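Local structure of PT26-6P (Thermococcus sp., 2WB7) at residues R166-Y172 and D207-K211; A429-L433 and A448-I452. The protein is of unknown function but is encoded by a mobile genetic element of a hyperthermophilic archaeon and joins immunoglobulin-like and helical domains in one chain. All coordinates share one frame; numbering follows the deposited sequence.

The two interactions illustrate two ways in which a long, multidomain chain holds itself together locally. Interaction 1 pairs strands 163-178 and 198-213 in an antiparallel sheet, with the first of its segments within the range of the first immunoglobulin-like family. Interaction 2 joins helices 408-438 and 442-465 of the helical domain, and it opens only after interaction 1 has closed along the chain. Their centres are about 70 Å apart, on opposite sides of the centre of the chain, and the nearest atoms are about 53 Å apart. They share no strand, helix or sheet, so each is a separate local contact, one held mainly by backbone hydrogen bonds, the other by apolar packing.

Interaction 1: residues R166-Y172 and D207-K211; sequences RVIVKGY and DFTLK
V169 and L210 face each other as a hydrogen-bonded pair of antiparallel strands, and both their N-H groups are used. V169 N donates a hydrogen bond to L210 O at 2.7 Å, tilted 24° from the carbonyl plane, while L210 N returns the bond to V169 O, in the plane of the V169 carbonyl. At the next hydrogen-bonded pair, G171 with F208, F208 N reaches G171 O at 2.9 Å, but the return bond from G171 N to F208 O, at 3.4 Å, is weak. F208 O takes a second weak bond from the hydroxyl OG1 of T209. Backbone groups of I168 bond to T91, and those of K170 to T88 and E89, so strand 163-178 lies between strands 85-96 and 198-213. The F208 ring folds back over G171, because CG sits between the backbone N and the carbonyl carbon (chi1 61°). G171 CA lies over the ring face, a CH-pi contact 4.2 Å from the centroid. On the same side of the sheet V169 and L210 reach I53 of strand 52-62, while K170 and T209 run side by side on the other. At the far end the bent chain of K211 sets NZ over a face of the R166 guanidinium. The E213 carboxylate, in a salt bridge with R166 NH2 and a long, weak ion pair with K211 NZ, probably brings these cations together.

Interaction 2: residues A429-L433 and A448-I452; sequences AEQLL and AQGAI
I452 lies across from A429 and E430 where two neighbouring helices run antiparallel, their segment axes 8.5 Å apart at closest approach. Its CB directs CG1 beside the backbone N and anti to the carbonyl carbon (chi1 -62°), which carries that branch toward A429. I452 CG1 then meets A429 CB at 3.4 Å, and the extended chain delivers CD1 to the far helix. There I452 CD1 touches E430 through OE1, CD and CG, the two side chains crossing at about a right angle, and also meets L433 CD2 at 4.0 Å. The aliphatic tip therefore touches both a carboxylate and a leucine methyl. An alanine here would end the side chain at CB, and would probably open a gap beside A429 while leaving L433 CD2 and the stem of E430 without their apolar neighbour. Where the helices meet through alanines the backbones come close: A448 CB approaches L433 N at 3.5 Å and L432 CB at 3.9 Å, and A429 CB meets A451 CB. Q449 OE1 comes against L433 CD2, while Q449 NE2 hydrogen-bonds to D453 OD1. L432 and A451 also touch helix 471-499, which places the pair within a larger helical bundle. No hydrogen bond crosses between the segments; cohesion here consequently rests on the fit of alanine, leucine and isoleucine carbons.

Interaction 1: residues R166-Y172 and D207-K211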
loop_
_atom_site.group_PDB
_atom_site.type_symbol
_atom_site.label_atom_id
_atom_site.label_comp_id
_atom_site.label_asym_id
_atom_site.label_seq_id
_atom_site.Cartn_x
_atom_site.Cartn_y
_atom_site.Cartn_z
ATOM N N ARG A 166 19.457 -10.887 -17.139
ATOM C CA ARG A 166 20.655 -11.504 -17.666
ATOM C C ARG A 166 21.810 -10.515 -17.852
ATOM O O ARG A 166 21.609 -9.314 -18.107
ATOM C CB ARG A 166 20.359 -12.331 -18.928
ATOM C CG ARG A 166 20.245 -11.557 -20.234
ATOM C CD ARG A 166 20.415 -12.524 -21.429
ATOM N NE ARG A 166 19.519 -13.693 -21.389
ATOM C CZ ARG A 166 18.705 -14.056 -22.386
ATOM N NH1 ARG A 166 18.661 -13.346 -23.508
ATOM N NH2 ARG A 166 17.934 -15.130 -22.268
ATOM N N VAL A 167 23.021 -11.041 -17.683
ATOM C CA VAL A 167 24.239 -10.248 -17.715
ATOM C C VAL A 167 25.207 -10.779 -18.769
ATOM O O VAL A 167 25.331 -11.992 -18.971
ATOM C CB VAL A 167 24.943 -10.271 -16.350
ATOM C CG1 VAL A 167 26.109 -9.283 -16.329
ATOM C CG2 VAL A 167 23.948 -9.963 -15.236
ATOM N N ILE A 168 25.897 -9.870 -19.442
ATOM C CA ILE A 168 26.860 -10.269 -20.451
ATOM C C ILE A 168 28.180 -9.560 -20.221
ATOM O O ILE A 168 28.245 -8.332 -20.213
ATOM C CB ILE A 168 26.336 -9.999 -21.865
ATOM C CG1 ILE A 168 25.077 -10.837 -22.100
ATOM C CG2 ILE A 168 27.410 -10.312 -22.904
ATOM C CD1 ILE A 168 24.538 -10.793 -23.532
ATOM N N VAL A 169 29.226 -10.353 -20.004
ATOM C CA VAL A 169 30.556 -9.812 -19.786
ATOM C C VAL A 169 31.443 -10.119 -20.985
ATOM O O VAL A 169 31.487 -11.255 -21.478
ATOM C CB VAL A 169 31.211 -10.361 -18.493
ATOM C CG1 VAL A 169 32.464 -9.542 -18.131
ATOM C CG2 VAL A 169 30.202 -10.381 -17.351
ATOM N N LYS A 170 32.157 -9.098 -21.434
ATOM C CA LYS A 170 33.035 -9.229 -22.573
ATOM C C LYS A 170 34.390 -8.617 -22.266
ATOM O O LYS A 170 34.500 -7.665 -21.482
ATOM C CB LYS A 170 32.414 -8.550 -23.789
ATOM C CG LYS A 170 31.136 -9.210 -24.258
ATOM C CD LYS A 170 30.622 -8.562 -25.535
ATOM C CE LYS A 170 29.320 -9.214 -25.976
ATOM N NZ LYS A 170 28.758 -8.564 -27.202
ATOM N N GLY A 171 35.420 -9.173 -22.895
ATOM C CA GLY A 171 36.781 -8.695 -22.737
ATOM C C GLY A 171 37.751 -9.787 -23.123
ATOM O O GLY A 171 37.360 -10.771 -23.767
ATOM N N TYR A 172 39.010 -9.640 -22.718
ATOM C CA TYR A 172 40.036 -10.605 -23.093
ATOM C C TYR A 172 41.052 -10.884 -21.998
ATOM O O TYR A 172 41.378 -10.002 -21.198
ATOM C CB TYR A 172 40.780 -10.100 -24.315
ATOM C CG TYR A 172 41.550 -8.825 -24.052
ATOM C CD1 TYR A 172 42.821 -8.862 -23.494
ATOM C CD2 TYR A 172 41.006 -7.591 -24.364
ATOM C CE1 TYR A 172 43.529 -7.705 -23.262
ATOM C CE2 TYR A 172 41.707 -6.428 -24.137
ATOM C CZ TYR A 172 42.968 -6.487 -23.589
ATOM O OH TYR A 172 43.673 -5.324 -23.354
ATOM N N ASP A 207 39.923 -13.650 -26.416
ATOM C CA ASP A 207 38.590 -13.108 -26.192
ATOM C C ASP A 207 37.615 -14.054 -25.491
ATOM O O ASP A 207 37.662 -15.275 -25.680
ATOM C CB ASP A 207 38.001 -12.646 -27.516
ATOM C CG ASP A 207 38.721 -11.449 -28.060
ATOM O OD1 ASP A 207 38.482 -11.073 -29.230
ATOM O OD2 ASP A 207 39.537 -10.884 -27.306
ATOM N N PHE A 208 36.740 -13.474 -24.667
ATOM C CA PHE A 208 35.646 -14.221 -24.062
ATOM C C PHE A 208 34.363 -13.402 -24.062
ATOM O O PHE A 208 34.375 -12.166 -24.089
ATOM C CB PHE A 208 35.985 -14.668 -22.632
ATOM C CG PHE A 208 36.263 -13.530 -21.696
ATOM C CD1 PHE A 208 35.225 -12.891 -21.015
ATOM C CD2 PHE A 208 37.560 -13.090 -21.499
ATOM C CE1 PHE A 208 35.478 -11.831 -20.160
ATOM C CE2 PHE A 208 37.824 -12.034 -20.637
ATOM C CZ PHE A 208 36.779 -11.399 -19.971
ATOM N N THR A 209 33.252 -14.120 -24.061
ATOM C CA THR A 209 31.954 -13.532 -23.858
ATOM C C THR A 209 31.251 -14.428 -22.854
ATOM O O THR A 209 30.892 -15.569 -23.156
ATOM C CB THR A 209 31.145 -13.460 -25.153
ATOM O OG1 THR A 209 31.684 -12.432 -25.989
ATOM C CG2 THR A 209 29.689 -13.147 -24.841
ATOM N N LEU A 210 31.115 -13.934 -21.632
ATOM C CA LEU A 210 30.464 -14.714 -20.602
ATOM C C LEU A 210 29.073 -14.155 -20.381
ATOM O O LEU A 210 28.829 -12.951 -20.549
ATOM C CB LEU A 210 31.308 -14.732 -19.321
ATOM C CG LEU A 210 32.697 -15.364 -19.528
ATOM C CD1 LEU A 210 33.517 -15.403 -18.237
ATOM C CD2 LEU A 210 32.593 -16.765 -20.134
ATOM N N LYS A 211 28.153 -15.039 -20.041
ATOM C CA LYS A 211 26.767 -14.657 -19.905
ATOM C C LYS A 211 26.130 -15.441 -18.771
ATOM O O LYS A 211 26.292 -16.660 -18.670
ATOM C CB LYS A 211 26.027 -14.887 -21.224
ATOM C CG LYS A 211 24.603 -15.405 -21.065
ATOM C CD LYS A 211 24.112 -16.028 -22.376
ATOM C CE LYS A 211 22.765 -16.728 -22.205
ATOM N NZ LYS A 211 21.680 -15.752 -21.886
#

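Interaction 2: residues A429-L433 and A448-I452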
loop_
_atom_site.group_PDB
_atom_site.type_symbol
_atom_site.label_atom_id
_atom_site.label_comp_id
_atom_site.label_asym_id
_atom_site.label_seq_id
_atom_site.Cartn_x
_atom_site.Cartn_y
_atom_site.Cartn_z
ATOM N N ALA A 429 -35.056 -2.406 6.416
ATOM C CA ALA A 429 -34.066 -3.442 6.241
ATOM C C ALA A 429 -34.732 -4.595 5.503
ATOM O O ALA A 429 -34.098 -5.261 4.680
ATOM C CB ALA A 429 -33.526 -3.902 7.589
ATOM N N GLU A 430 -36.017 -4.807 5.803
ATOM C CA GLU A 430 -36.805 -5.881 5.196
ATOM C C GLU A 430 -36.997 -5.614 3.717
ATOM O O GLU A 430 -37.158 -6.538 2.936
ATOM C CB GLU A 430 -38.175 -6.016 5.862
ATOM C CG GLU A 430 -38.155 -6.463 7.322
ATOM C CD GLU A 430 -37.944 -7.970 7.501
ATOM O OE1 GLU A 430 -37.468 -8.639 6.557
ATOM O OE2 GLU A 430 -38.240 -8.492 8.601
ATOM N N GLN A 431 -36.985 -4.346 3.330
ATOM C CA GLN A 431 -37.149 -3.989 1.928
ATOM C C GLN A 431 -35.871 -4.262 1.164
ATOM O O GLN A 431 -35.895 -4.670 0.002
ATOM C CB GLN A 431 -37.552 -2.529 1.792
ATOM C CG GLN A 431 -39.045 -2.333 1.997
ATOM C CD GLN A 431 -39.459 -0.870 2.149
ATOM O OE1 GLN A 431 -40.653 -0.563 2.266
ATOM N NE2 GLN A 431 -38.478 0.040 2.143
ATOM N N LEU A 432 -34.751 -4.040 1.828
ATOM C CA LEU A 432 -33.468 -4.337 1.241
ATOM C C LEU A 432 -33.305 -5.832 1.089
ATOM O O LEU A 432 -32.805 -6.289 0.072
ATOM C CB LEU A 432 -32.348 -3.810 2.122
ATOM C CG LEU A 432 -32.101 -2.313 2.073
ATOM C CD1 LEU A 432 -30.944 -2.014 3.012
ATOM C CD2 LEU A 432 -31.812 -1.816 0.664
ATOM N N LEU A 433 -33.706 -6.586 2.112
ATOM C CA LEU A 433 -33.629 -8.027 2.047
ATOM C C LEU A 433 -34.405 -8.491 0.833
ATOM O O LEU A 433 -34.036 -9.451 0.170
ATOM C CB LEU A 433 -34.227 -8.659 3.293
ATOM C CG LEU A 433 -34.057 -10.180 3.382
ATOM C CD1 LEU A 433 -32.633 -10.583 3.087
ATOM C CD2 LEU A 433 -34.453 -10.685 4.763
ATOM N N ALA A 448 -28.344 -7.251 4.641
ATOM C CA ALA A 448 -29.690 -6.830 4.994
ATOM C C ALA A 448 -30.252 -7.682 6.141
ATOM O O ALA A 448 -30.871 -7.165 7.068
ATOM C CB ALA A 448 -30.607 -6.835 3.774
ATOM N N GLN A 449 -30.001 -8.980 6.116
ATOM C CA GLN A 449 -30.438 -9.795 7.237
ATOM C C GLN A 449 -29.665 -9.401 8.502
ATOM O O GLN A 449 -30.240 -9.349 9.597
ATOM C CB GLN A 449 -30.269 -11.289 6.942
ATOM C CG GLN A 449 -30.893 -12.225 7.992
ATOM C CD GLN A 449 -32.377 -11.942 8.228
ATOM O OE1 GLN A 449 -33.171 -11.884 7.286
ATOM N NE2 GLN A 449 -32.753 -11.765 9.493
ATOM N N GLY A 450 -28.366 -9.131 8.349
ATOM C CA GLY A 450 -27.547 -8.711 9.467
ATOM C C GLY A 450 -28.137 -7.471 10.107
ATOM O O GLY A 450 -28.222 -7.369 11.330
ATOM N N ALA A 451 -28.551 -6.518 9.281
ATOM C CA ALA A 451 -29.158 -5.306 9.791
ATOM C C ALA A 451 -30.369 -5.684 10.621
ATOM O O ALA A 451 -30.539 -5.220 11.744
ATOM C CB ALA A 451 -29.562 -4.389 8.653
ATOM N N ILE A 452 -31.218 -6.540 10.069
ATOM C CA ILE A 452 -32.450 -6.922 10.755
ATOM C C ILE A 452 -32.142 -7.552 12.104
ATOM O O ILE A 452 -32.787 -7.232 13.096
ATOM C CB ILE A 452 -33.325 -7.852 9.898
ATOM C CG1 ILE A 452 -33.755 -7.134 8.616
ATOM C CG2 ILE A 452 -34.539 -8.308 10.685
ATOM C CD1 ILE A 452 -34.585 -7.984 7.687
#